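Local atomic coordinates of Maltose/maltodextrin transport permease homologue (Bdellovibrio bacteriovorus HD100, PDB entry 6FFL), a protein that binds maltotriose through its MalE-like solute-binding domain, which is fused to the MalF permease part of a maltose/maltodextrin ABC transporter. Residues R4-Q10 with T34-R40; N114-L118 with S331-M335; W262-G268 with V337-P342. All blocks are in the same frame, centred on the assembly; numbering follows the deposited sequence.

In the fold
From the N terminus, the chain first closes a short loop. Strand 4-9 runs into helix 13-29 and returns as strand 34-39, where interaction 1 pairs the two strands. That loop is complete before the others open. Residues 114-118 then start interaction 2, and 262-268 start interaction 3. Their partners, 331-335 and 337-342, follow one another, so the two long loops cross. Interactions 2 and 3 touch: M335 SD packs on V267 CG1, and L116 O on P265 CB. Interaction 3 pairs strand 339-340 with strand 266-274 in the mixed sheet that also holds interaction 1, with centres about 29 Å apart. Interaction 2 ties helix 328-335 to a separate, four-stranded sheet.

Interaction 1. Residues R4-Q10 with T34-R40; sequences RIQIWHQ and TVQATYR. With GLC (alpha-D-glucopyranose), chain B.
Strands 4-9 and 34-39 run parallel in exact register, R4 to T34 through H9 to Y39, with their axes 4.6 Å apart at closest approach. With helix 13-29 between them they form a beta-alpha-beta unit in the mixed sheet of this periplasmic binding protein fold. The ladder alternates regularly: I5, I7 and H9 each give an N-H and a carbonyl to the second strand. It ends with R40 N on H9 O at 2.8 Å.

R4, Q6, W8, Q36 and T38 share one face of the sheet. The R4 chain is extended, with CG anti to the backbone N (chi1 -176°), and this carries its guanidinium across to the neighbouring strand. There NH1 bonds T34 OG1 at 2.8 Å and NH2 bonds Q36 OE1 at 3.0 Å. Both acceptors lie near the guanidinium plane, but NH2 stands above the plane of the Q36 side-chain carbonyl, so not on a lone pair. Water 4 gives hydrogens to Q6 OE1 and Q36 O and accepts one from T38 OG1.

Further along, the R40 guanidinium lies over the six-membered ring of W8 in a cation-pi contact, CZ 4.2 Å from the centroid. The two planes are 62° apart, so NH1 dips toward the ring while also bonding S48.

On the other face, I7 CG2 meets V35 CG1 and A37 CB. Y39 CA sits over a face of the H9 ring, whose ND1 is bonded to M11 N.

The strand ends reach the sugar pocket. Y39 turns a ring edge to O1 of the chain B glucose. Q10 NE2 bonds T42 and makes a weak bond to glucose O3, while Q10 O accepts from glucose O2 at 2.7 Å and from O1 at 3.2 Å.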
loop_
_atom_site.group_PDB
_atom_site.type_symbol
_atom_site.label_atom_id
_atom_site.label_comp_id
_atom_site.label_asym_id
_atom_site.label_seq_id
_atom_site.Cartn_x
_atom_site.Cartn_y
_atom_site.Cartn_z
ATOM N N ARG A 4 -26.634 9.977 -11.188
ATOM C CA ARG A 4 -25.957 9.502 -9.987
ATOM C C ARG A 4 -24.874 8.520 -10.398
ATOM O O ARG A 4 -25.163 7.515 -11.058
ATOM C CB ARG A 4 -26.937 8.838 -9.021
ATOM C CG ARG A 4 -26.302 8.408 -7.707
ATOM C CD ARG A 4 -27.357 8.163 -6.642
ATOM N NE ARG A 4 -26.773 7.808 -5.350
ATOM C CZ ARG A 4 -26.234 8.680 -4.504
ATOM N NH1 ARG A 4 -26.192 9.970 -4.811
ATOM N NH2 ARG A 4 -25.733 8.263 -3.347
ATOM N N ILE A 5 -23.633 8.805 -10.012
ATOM C CA ILE A 5 -22.498 7.967 -10.361
ATOM C C ILE A 5 -21.900 7.390 -9.076
ATOM O O ILE A 5 -22.198 7.834 -7.966
ATOM C CB ILE A 5 -21.432 8.728 -11.177
ATOM C CG1 ILE A 5 -20.992 9.991 -10.436
ATOM C CG2 ILE A 5 -21.958 9.076 -12.576
ATOM C CD1 ILE A 5 -19.829 10.698 -11.086
ATOM N N GLN A 6 -21.046 6.389 -9.251
ATOM C CA GLN A 6 -20.506 5.592 -8.158
ATOM C C GLN A 6 -18.984 5.594 -8.171
ATOM O O GLN A 6 -18.366 5.532 -9.234
ATOM C CB GLN A 6 -20.959 4.133 -8.261
ATOM C CG GLN A 6 -22.432 3.836 -8.024
ATOM C CD GLN A 6 -22.640 2.353 -7.727
ATOM O OE1 GLN A 6 -22.649 1.933 -6.566
ATOM N NE2 GLN A 6 -22.767 1.548 -8.777
ATOM N N ILE A 7 -18.379 5.621 -6.987
ATOM C CA ILE A 7 -16.949 5.369 -6.847
ATOM C C ILE A 7 -16.763 4.273 -5.804
ATOM O O ILE A 7 -17.238 4.403 -4.670
ATOM C CB ILE A 7 -16.162 6.633 -6.463
ATOM C CG1 ILE A 7 -14.710 6.274 -6.132
ATOM C CG2 ILE A 7 -16.832 7.364 -5.306
ATOM C CD1 ILE A 7 -13.923 7.409 -5.511
ATOM N N TRP A 8 -16.100 3.188 -6.192
ATOM C CA TRP A 8 -15.680 2.155 -5.245
ATOM C C TRP A 8 -14.202 2.372 -4.953
ATOM O O TRP A 8 -13.402 2.514 -5.883
ATOM C CB TRP A 8 -15.888 0.741 -5.789
ATOM C CG TRP A 8 -17.301 0.332 -5.970
ATOM C CD1 TRP A 8 -18.425 1.086 -5.755
ATOM C CD2 TRP A 8 -17.751 -0.934 -6.463
ATOM N NE1 TRP A 8 -19.554 0.355 -6.086
ATOM C CE2 TRP A 8 -19.164 -0.889 -6.511
ATOM C CE3 TRP A 8 -17.097 -2.110 -6.852
ATOM C CZ2 TRP A 8 -19.931 -1.974 -6.934
ATOM C CZ3 TRP A 8 -17.866 -3.191 -7.276
ATOM C CH2 TRP A 8 -19.266 -3.109 -7.313
ATOM N N HIS A 9 -13.840 2.387 -3.672
ATOM C CA HIS A 9 -12.469 2.692 -3.276
ATOM C C HIS A 9 -12.082 1.848 -2.072
ATOM O O HIS A 9 -12.929 1.218 -1.429
ATOM C CB HIS A 9 -12.327 4.169 -2.937
ATOM C CG HIS A 9 -13.160 4.570 -1.763
ATOM N ND1 HIS A 9 -12.742 4.380 -0.463
ATOM C CD2 HIS A 9 -14.412 5.076 -1.689
ATOM C CE1 HIS A 9 -13.690 4.789 0.363
ATOM N NE2 HIS A 9 -14.713 5.220 -0.355
ATOM N N GLN A 10 -10.788 1.868 -1.736
ATOM C CA GLN A 10 -10.277 1.138 -0.582
ATOM C C GLN A 10 -9.609 2.082 0.425
ATOM O O GLN A 10 -8.627 1.723 1.090
ATOM C CB GLN A 10 -9.323 0.013 -1.019
ATOM C CG GLN A 10 -8.287 0.365 -2.108
ATOM C CD GLN A 10 -7.246 1.344 -1.598
ATOM O OE1 GLN A 10 -7.434 2.568 -1.686
ATOM N NE2 GLN A 10 -6.154 0.816 -1.039
ATOM N N THR A 34 -24.814 13.591 -8.464
ATOM C CA THR A 34 -24.552 13.108 -7.116
ATOM C C THR A 34 -23.694 11.854 -7.197
ATOM O O THR A 34 -23.628 11.188 -8.234
ATOM C CB THR A 34 -25.848 12.822 -6.353
ATOM O OG1 THR A 34 -26.537 11.721 -6.961
ATOM C CG2 THR A 34 -26.739 14.055 -6.341
ATOM N N VAL A 35 -23.023 11.536 -6.091
ATOM C CA VAL A 35 -22.012 10.486 -6.070
ATOM C C VAL A 35 -22.284 9.546 -4.906
ATOM O O VAL A 35 -22.446 9.995 -3.768
ATOM C CB VAL A 35 -20.592 11.068 -5.953
ATOM C CG1 VAL A 35 -19.547 9.942 -6.017
ATOM C CG2 VAL A 35 -20.357 12.121 -7.030
ATOM N N GLN A 36 -22.310 8.249 -5.189
ATOM C CA GLN A 36 -22.369 7.219 -4.159
ATOM C C GLN A 36 -20.992 6.580 -4.012
ATOM O O GLN A 36 -20.474 5.985 -4.964
ATOM C CB GLN A 36 -23.412 6.159 -4.511
ATOM C CG GLN A 36 -23.353 4.921 -3.628
ATOM C CD GLN A 36 -23.863 5.177 -2.224
ATOM O OE1 GLN A 36 -24.997 5.624 -2.039
ATOM N NE2 GLN A 36 -23.035 4.878 -1.224
ATOM N N ALA A 37 -20.405 6.685 -2.821
ATOM C CA ALA A 37 -19.102 6.092 -2.561
ATOM C C ALA A 37 -19.261 4.815 -1.750
ATOM O O ALA A 37 -20.092 4.742 -0.840
ATOM C CB ALA A 37 -18.189 7.068 -1.807
ATOM N N THR A 38 -18.465 3.811 -2.085
ATOM C CA THR A 38 -18.505 2.527 -1.398
ATOM C C THR A 38 -17.087 2.104 -1.070
ATOM O O THR A 38 -16.236 2.062 -1.962
ATOM C CB THR A 38 -19.177 1.446 -2.258
ATOM O OG1 THR A 38 -20.547 1.785 -2.476
ATOM C CG2 THR A 38 -19.098 0.082 -1.572
ATOM N N TYR A 39 -16.843 1.783 0.204
ATOM C CA TYR A 39 -15.554 1.278 0.653
ATOM C C TYR A 39 -15.511 -0.239 0.533
ATOM O O TYR A 39 -16.420 -0.930 1.006
ATOM C CB TYR A 39 -15.289 1.664 2.114
ATOM C CG TYR A 39 -14.075 0.939 2.675
ATOM C CD1 TYR A 39 -12.793 1.410 2.426
ATOM C CD2 TYR A 39 -14.212 -0.232 3.428
ATOM C CE1 TYR A 39 -11.679 0.748 2.904
ATOM C CE2 TYR A 39 -13.093 -0.898 3.917
ATOM C CZ TYR A 39 -11.839 -0.396 3.655
ATOM O OH TYR A 39 -10.728 -1.045 4.132
ATOM N N ARG A 40 -14.436 -0.754 -0.054
ATOM C CA ARG A 40 -14.124 -2.174 0.014
ATOM C C ARG A 40 -12.642 -2.326 0.286
ATOM O O ARG A 40 -11.828 -1.615 -0.307
ATOM C CB ARG A 40 -14.476 -2.912 -1.281
ATOM C CG ARG A 40 -15.887 -2.662 -1.762
ATOM C CD ARG A 40 -16.640 -3.953 -1.890
ATOM N NE ARG A 40 -18.082 -3.725 -1.928
ATOM C CZ ARG A 40 -18.817 -3.768 -3.033
ATOM N NH1 ARG A 40 -18.249 -4.037 -4.200
ATOM N NH2 ARG A 40 -20.123 -3.545 -2.972
HETATM C C1 GLC B . -6.203 0.907 4.172
HETATM C C2 GLC B . -5.533 1.759 3.089
HETATM C C3 GLC B . -4.899 0.887 2.015
HETATM C C4 GLC B . -4.002 -0.187 2.631
HETATM C C5 GLC B . -4.770 -0.968 3.707
HETATM C C6 GLC B . -3.858 -1.956 4.434
HETATM O O1 GLC B . -7.346 0.250 3.619
HETATM O O2 GLC B . -6.500 2.594 2.444
HETATM O O3 GLC B . -4.164 1.735 1.105
HETATM O O4 GLC B . -3.565 -1.056 1.567
HETATM O O5 GLC B . -5.294 -0.078 4.699
HETATM O O6 GLC B . -4.627 -2.780 5.322
HETATM O O HOH W 1 -25.055 11.881 -2.503
HETATM O O HOH W 2 -26.750 5.123 -4.951
HETATM O O HOH W 3 -24.661 9.739 -1.243
HETATM O O HOH W 4 -20.780 3.147 -4.737
#

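Interaction 2. Residues N114-L118 with S331-M335; sequences NHLML and SADIM. With GLC (alpha-D-glucopyranose), chain C.
H115 carries this contact between residues 114-118 and the last turn of helix 328-335. Its polar link is one hydrogen bond, NE2 to S331 OG at 2.9 Å. The hydroxyl lies at the ring edge, near its plane, and the bond is bent, at 143°.

The sulfur and CH-pi contacts use the ring faces. The M335 side chain runs across that of H115 at about a right angle and lies over one ring face, with CG 3.6 Å from the ring centroid and SD 4.0 Å from it. M117 CE lies over the opposite face. The ring is therefore held between two methionines, while the S331 bond fixes its edge.

The apolar contacts centre on I334. Its CG2 stands anti to the backbone N, which brings this methyl to the edge of the H115 ring, 3.9 Å from CD2. Its CD1 reaches M117 CB at 3.8 Å.

Next to H115, N114 points the other way, into the maltotriose pocket. Its ND2 bonds O3 of the chain C glucose almost straight, at 178°. Its OD1 accepts from glucose O2 at 2.5 Å and also bonds K270. H115 thus joins the helix beside a sugar-binding residue.

Around the contact, W238 of helix 238-243 touches M117 and S331. I250 of strand 248-251 touches M117 and I334, so the helix end lies against the four-stranded sheet.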
loop_
_atom_site.group_PDB
_atom_site.type_symbol
_atom_site.label_atom_id
_atom_site.label_comp_id
_atom_site.label_asym_id
_atom_site.label_seq_id
_atom_site.Cartn_x
_atom_site.Cartn_y
_atom_site.Cartn_z
ATOM N N ASN A 114 2.451 5.161 -0.876
ATOM C CA ASN A 114 1.986 3.790 -0.683
ATOM C C ASN A 114 3.093 2.894 -0.143
ATOM O O ASN A 114 3.067 1.681 -0.340
ATOM C CB ASN A 114 1.411 3.219 -1.991
ATOM C CG ASN A 114 0.448 2.085 -1.740
ATOM O OD1 ASN A 114 -0.462 2.216 -0.924
ATOM N ND2 ASN A 114 0.652 0.959 -2.422
ATOM N N HIS A 115 4.071 3.485 0.535
ATOM C CA HIS A 115 5.297 2.806 0.922
ATOM C C HIS A 115 5.279 2.471 2.408
ATOM O O HIS A 115 4.773 3.247 3.228
ATOM C CB HIS A 115 6.517 3.669 0.596
ATOM C CG HIS A 115 6.447 5.066 1.144
ATOM N ND1 HIS A 115 5.417 5.939 0.841
ATOM C CD2 HIS A 115 7.284 5.744 1.962
ATOM C CE1 HIS A 115 5.631 7.095 1.449
ATOM N NE2 HIS A 115 6.758 7.003 2.136
ATOM N N LEU A 116 5.857 1.322 2.750
ATOM C CA LEU A 116 5.995 0.898 4.135
ATOM C C LEU A 116 7.239 1.499 4.777
ATOM O O LEU A 116 8.237 1.789 4.111
ATOM C CB LEU A 116 6.074 -0.619 4.222
ATOM C CG LEU A 116 4.812 -1.340 3.778
ATOM C CD1 LEU A 116 5.100 -2.847 3.728
ATOM C CD2 LEU A 116 3.656 -1.038 4.713
ATOM N N MET A 117 7.179 1.655 6.095
ATOM C CA MET A 117 8.283 2.248 6.837
ATOM C C MET A 117 8.178 1.769 8.275
ATOM O O MET A 117 7.195 1.139 8.660
ATOM C CB MET A 117 8.232 3.775 6.761
ATOM C CG MET A 117 7.103 4.375 7.575
ATOM S SD MET A 117 6.484 5.937 6.911
ATOM C CE MET A 117 5.544 5.351 5.487
ATOM N N LEU A 118 9.201 2.080 9.070
ATOM C CA LEU A 118 9.124 1.877 10.511
ATOM C C LEU A 118 8.486 3.109 11.139
ATOM O O LEU A 118 8.836 4.241 10.792
ATOM C CB LEU A 118 10.516 1.629 11.111
ATOM C CG LEU A 118 10.532 1.192 12.582
ATOM C CD1 LEU A 118 10.143 -0.270 12.684
ATOM C CD2 LEU A 118 11.912 1.430 13.209
ATOM N N SER A 331 10.315 10.888 4.749
ATOM C CA SER A 331 9.586 10.022 3.833
ATOM C C SER A 331 10.294 9.929 2.484
ATOM O O SER A 331 10.340 8.855 1.868
ATOM C CB SER A 331 8.160 10.538 3.663
ATOM O OG SER A 331 7.432 9.693 2.800
ATOM N N ALA A 332 10.857 11.047 2.005
ATOM C CA ALA A 332 11.607 10.998 0.753
ATOM C C ALA A 332 12.863 10.144 0.907
ATOM O O ALA A 332 13.229 9.395 -0.012
ATOM C CB ALA A 332 11.951 12.413 0.282
ATOM N N ASP A 333 13.514 10.217 2.068
ATOM C CA ASP A 333 14.678 9.374 2.321
ATOM C C ASP A 333 14.297 7.901 2.422
ATOM O O ASP A 333 15.109 7.029 2.086
ATOM C CB ASP A 333 15.382 9.837 3.597
ATOM C CG ASP A 333 16.515 8.928 3.998
ATOM O OD1 ASP A 333 17.607 9.043 3.403
ATOM O OD2 ASP A 333 16.313 8.092 4.902
ATOM N N ILE A 334 13.073 7.603 2.868
ATOM C CA ILE A 334 12.599 6.224 2.901
ATOM C C ILE A 334 12.337 5.722 1.489
ATOM O O ILE A 334 12.735 4.608 1.125
ATOM C CB ILE A 334 11.339 6.122 3.783
ATOM C CG1 ILE A 334 11.694 6.366 5.250
ATOM C CG2 ILE A 334 10.632 4.762 3.596
ATOM C CD1 ILE A 334 10.500 6.727 6.116
ATOM N N MET A 335 11.677 6.542 0.666
ATOM C CA MET A 335 11.383 6.158 -0.708
ATOM C C MET A 335 12.637 6.041 -1.564
ATOM O O MET A 335 12.613 5.349 -2.592
ATOM C CB MET A 335 10.409 7.168 -1.322
ATOM C CG MET A 335 8.976 7.059 -0.775
ATOM S SD MET A 335 7.810 8.145 -1.629
ATOM C CE MET A 335 8.273 9.750 -0.958
HETATM C C1 GLC C . -2.153 -1.122 1.549
HETATM C C2 GLC C . -1.597 -0.748 0.181
HETATM C C3 GLC C . -1.885 -1.800 -0.879
HETATM C C4 GLC C . -1.411 -3.148 -0.348
HETATM C C5 GLC C . -2.107 -3.440 0.979
HETATM C C6 GLC C . -1.665 -4.792 1.550
HETATM O O2 GLC C . -2.166 0.521 -0.194
HETATM O O3 GLC C . -1.161 -1.458 -2.073
HETATM O O4 GLC C . -1.758 -4.169 -1.270
HETATM O O5 GLC C . -1.730 -2.430 1.909
HETATM O O6 GLC C . -2.578 -5.212 2.588
#

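Interaction 3. Residues W262-G268 with V337-P342; sequences WPSPLVG and VGTPMP
S264 holds OG anti to its own N (chi1 -172°), and this swings the hydroxyl onto the carbonyl of V337. T339 is turned differently, with OG1 between N and the carbonyl carbon (chi1 71°) and CG2 near S264 OG. Here strand 339-340 lies alongside strand 266-274 as a short parallel pair, part of the periplasmic-binding-protein fold.

S264 OG donates to V337 O at 2.7 Å, in the carbonyl plane and on a lone pair. The ladder then begins: T339 N bonds P265 O, V267 N bonds T339 O, and M341 N bonds V267 O at 2.8 Å. T339 thus uses both its N-H and its carbonyl. G338 has no side chain, and its CA lies only 3.1 Å from P265 O, close against the partner strand.

Two waters bridge the segments. Water 6 donates to S264 O and lies 2.8 Å from T339 OG1, to which it is also hydrogen-bonded. Water 5 donates to W262 O and, weakly, to V337 O.

Apolar contacts include W262 CB with V337 CG2 at 4.1 Å, while the W262 ring makes a cation-pi contact with R252. Further along, L266 fits its two methyls to different partners. CD2 meets P342 CD and also passes close to T339 OG1.

M341 belongs to the maltotriose pocket and touches a glucose. F165 of helix 164-167 touches both M341 and L266. On the L266 side, M341 SD comes to 4.1 Å from L266 CD1.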
loop_
_atom_site.group_PDB
_atom_site.type_symbol
_atom_site.label_atom_id
_atom_site.label_comp_id
_atom_site.label_asym_id
_atom_site.label_seq_id
_atom_site.Cartn_x
_atom_site.Cartn_y
_atom_site.Cartn_z
ATOM N N TRP A 262 19.309 -2.277 2.859
ATOM C CA TRP A 262 18.042 -1.728 3.316
ATOM C C TRP A 262 16.886 -2.491 2.691
ATOM O O TRP A 262 16.844 -2.644 1.461
ATOM C CB TRP A 262 17.928 -0.258 2.921
ATOM C CG TRP A 262 18.897 0.641 3.601
ATOM C CD1 TRP A 262 20.046 1.163 3.083
ATOM C CD2 TRP A 262 18.803 1.124 4.938
ATOM N NE1 TRP A 262 20.677 1.947 4.025
ATOM C CE2 TRP A 262 19.931 1.938 5.172
ATOM C CE3 TRP A 262 17.866 0.953 5.963
ATOM C CZ2 TRP A 262 20.148 2.586 6.387
ATOM C CZ3 TRP A 262 18.086 1.590 7.175
ATOM C CH2 TRP A 262 19.218 2.394 7.376
ATOM N N PRO A 263 15.929 -2.965 3.482
ATOM C CA PRO A 263 14.668 -3.437 2.908
ATOM C C PRO A 263 14.070 -2.360 2.016
ATOM O O PRO A 263 14.122 -1.164 2.319
ATOM C CB PRO A 263 13.802 -3.719 4.140
ATOM C CG PRO A 263 14.835 -4.115 5.192
ATOM C CD PRO A 263 16.002 -3.191 4.932
ATOM N N SER A 264 13.532 -2.791 0.886
ATOM C CA SER A 264 13.150 -1.864 -0.168
ATOM C C SER A 264 11.633 -1.796 -0.262
ATOM O O SER A 264 11.005 -2.717 -0.805
ATOM C CB SER A 264 13.757 -2.322 -1.503
ATOM O OG SER A 264 13.559 -1.345 -2.504
ATOM N N PRO A 265 10.998 -0.744 0.246
ATOM C CA PRO A 265 9.540 -0.635 0.122
ATOM C C PRO A 265 9.142 -0.477 -1.334
ATOM O O PRO A 265 9.905 0.037 -2.153
ATOM C CB PRO A 265 9.207 0.629 0.926
ATOM C CG PRO A 265 10.445 1.438 0.879
ATOM C CD PRO A 265 11.606 0.474 0.815
ATOM N N LEU A 266 7.946 -0.954 -1.665
ATOM C CA LEU A 266 7.385 -0.705 -2.987
ATOM C C LEU A 266 6.745 0.678 -3.000
ATOM O O LEU A 266 5.894 0.979 -2.163
ATOM C CB LEU A 266 6.360 -1.778 -3.346
ATOM C CG LEU A 266 7.043 -3.134 -3.561
ATOM C CD1 LEU A 266 6.030 -4.262 -3.545
ATOM C CD2 LEU A 266 7.844 -3.130 -4.868
ATOM N N VAL A 267 7.155 1.514 -3.945
ATOM C CA VAL A 267 6.719 2.903 -4.015
ATOM C C VAL A 267 5.809 3.044 -5.221
ATOM O O VAL A 267 6.120 2.530 -6.303
ATOM C CB VAL A 267 7.917 3.867 -4.101
ATOM C CG1 VAL A 267 7.447 5.316 -4.221
ATOM C CG2 VAL A 267 8.804 3.692 -2.858
ATOM N N GLY A 268 4.684 3.720 -5.035
ATOM C CA GLY A 268 3.769 3.869 -6.151
ATOM C C GLY A 268 2.647 4.839 -5.870
ATOM O O GLY A 268 2.883 5.936 -5.371
ATOM N N VAL A 337 15.323 4.403 -1.123
ATOM C CA VAL A 337 15.790 3.030 -1.259
ATOM C C VAL A 337 14.661 2.084 -1.649
ATOM O O VAL A 337 14.823 0.866 -1.561
ATOM C CB VAL A 337 16.504 2.539 0.015
ATOM C CG1 VAL A 337 17.786 3.346 0.247
ATOM C CG2 VAL A 337 15.594 2.625 1.227
ATOM N N GLY A 338 13.525 2.617 -2.089
ATOM C CA GLY A 338 12.425 1.793 -2.540
ATOM C C GLY A 338 12.584 1.397 -3.999
ATOM O O GLY A 338 13.533 1.784 -4.683
ATOM N N THR A 339 11.640 0.585 -4.473
ATOM C CA THR A 339 11.573 0.294 -5.897
ATOM C C THR A 339 10.137 0.480 -6.368
ATOM O O THR A 339 9.200 0.345 -5.578
ATOM C CB THR A 339 12.047 -1.136 -6.232
ATOM O OG1 THR A 339 11.093 -2.088 -5.770
ATOM C CG2 THR A 339 13.408 -1.441 -5.606
ATOM N N PRO A 340 9.933 0.799 -7.647
ATOM C CA PRO A 340 8.576 1.121 -8.112
ATOM C C PRO A 340 7.661 -0.093 -8.066
ATOM O O PRO A 340 8.067 -1.211 -8.390
ATOM C CB PRO A 340 8.791 1.591 -9.559
ATOM C CG PRO A 340 10.241 1.920 -9.650
ATOM C CD PRO A 340 10.945 1.013 -8.695
ATOM N N MET A 341 6.406 0.148 -7.702
ATOM C CA MET A 341 5.406 -0.907 -7.700
ATOM C C MET A 341 5.238 -1.465 -9.111
ATOM O O MET A 341 4.964 -0.694 -10.042
ATOM C CB MET A 341 4.070 -0.358 -7.200
ATOM C CG MET A 341 2.918 -1.357 -7.232
ATOM S SD MET A 341 3.148 -2.600 -5.923
ATOM C CE MET A 341 1.597 -2.472 -5.035
ATOM N N PRO A 342 5.406 -2.769 -9.323
ATOM C CA PRO A 342 5.119 -3.333 -10.649
ATOM C C PRO A 342 3.617 -3.470 -10.841
ATOM O O PRO A 342 2.865 -3.659 -9.885
ATOM C CB PRO A 342 5.820 -4.698 -10.616
ATOM C CG PRO A 342 5.830 -5.089 -9.170
ATOM C CD PRO A 342 5.926 -3.781 -8.378
HETATM O O HOH W 5 17.445 -0.946 -0.703
HETATM O O HOH W 6 11.148 -3.579 -3.396
#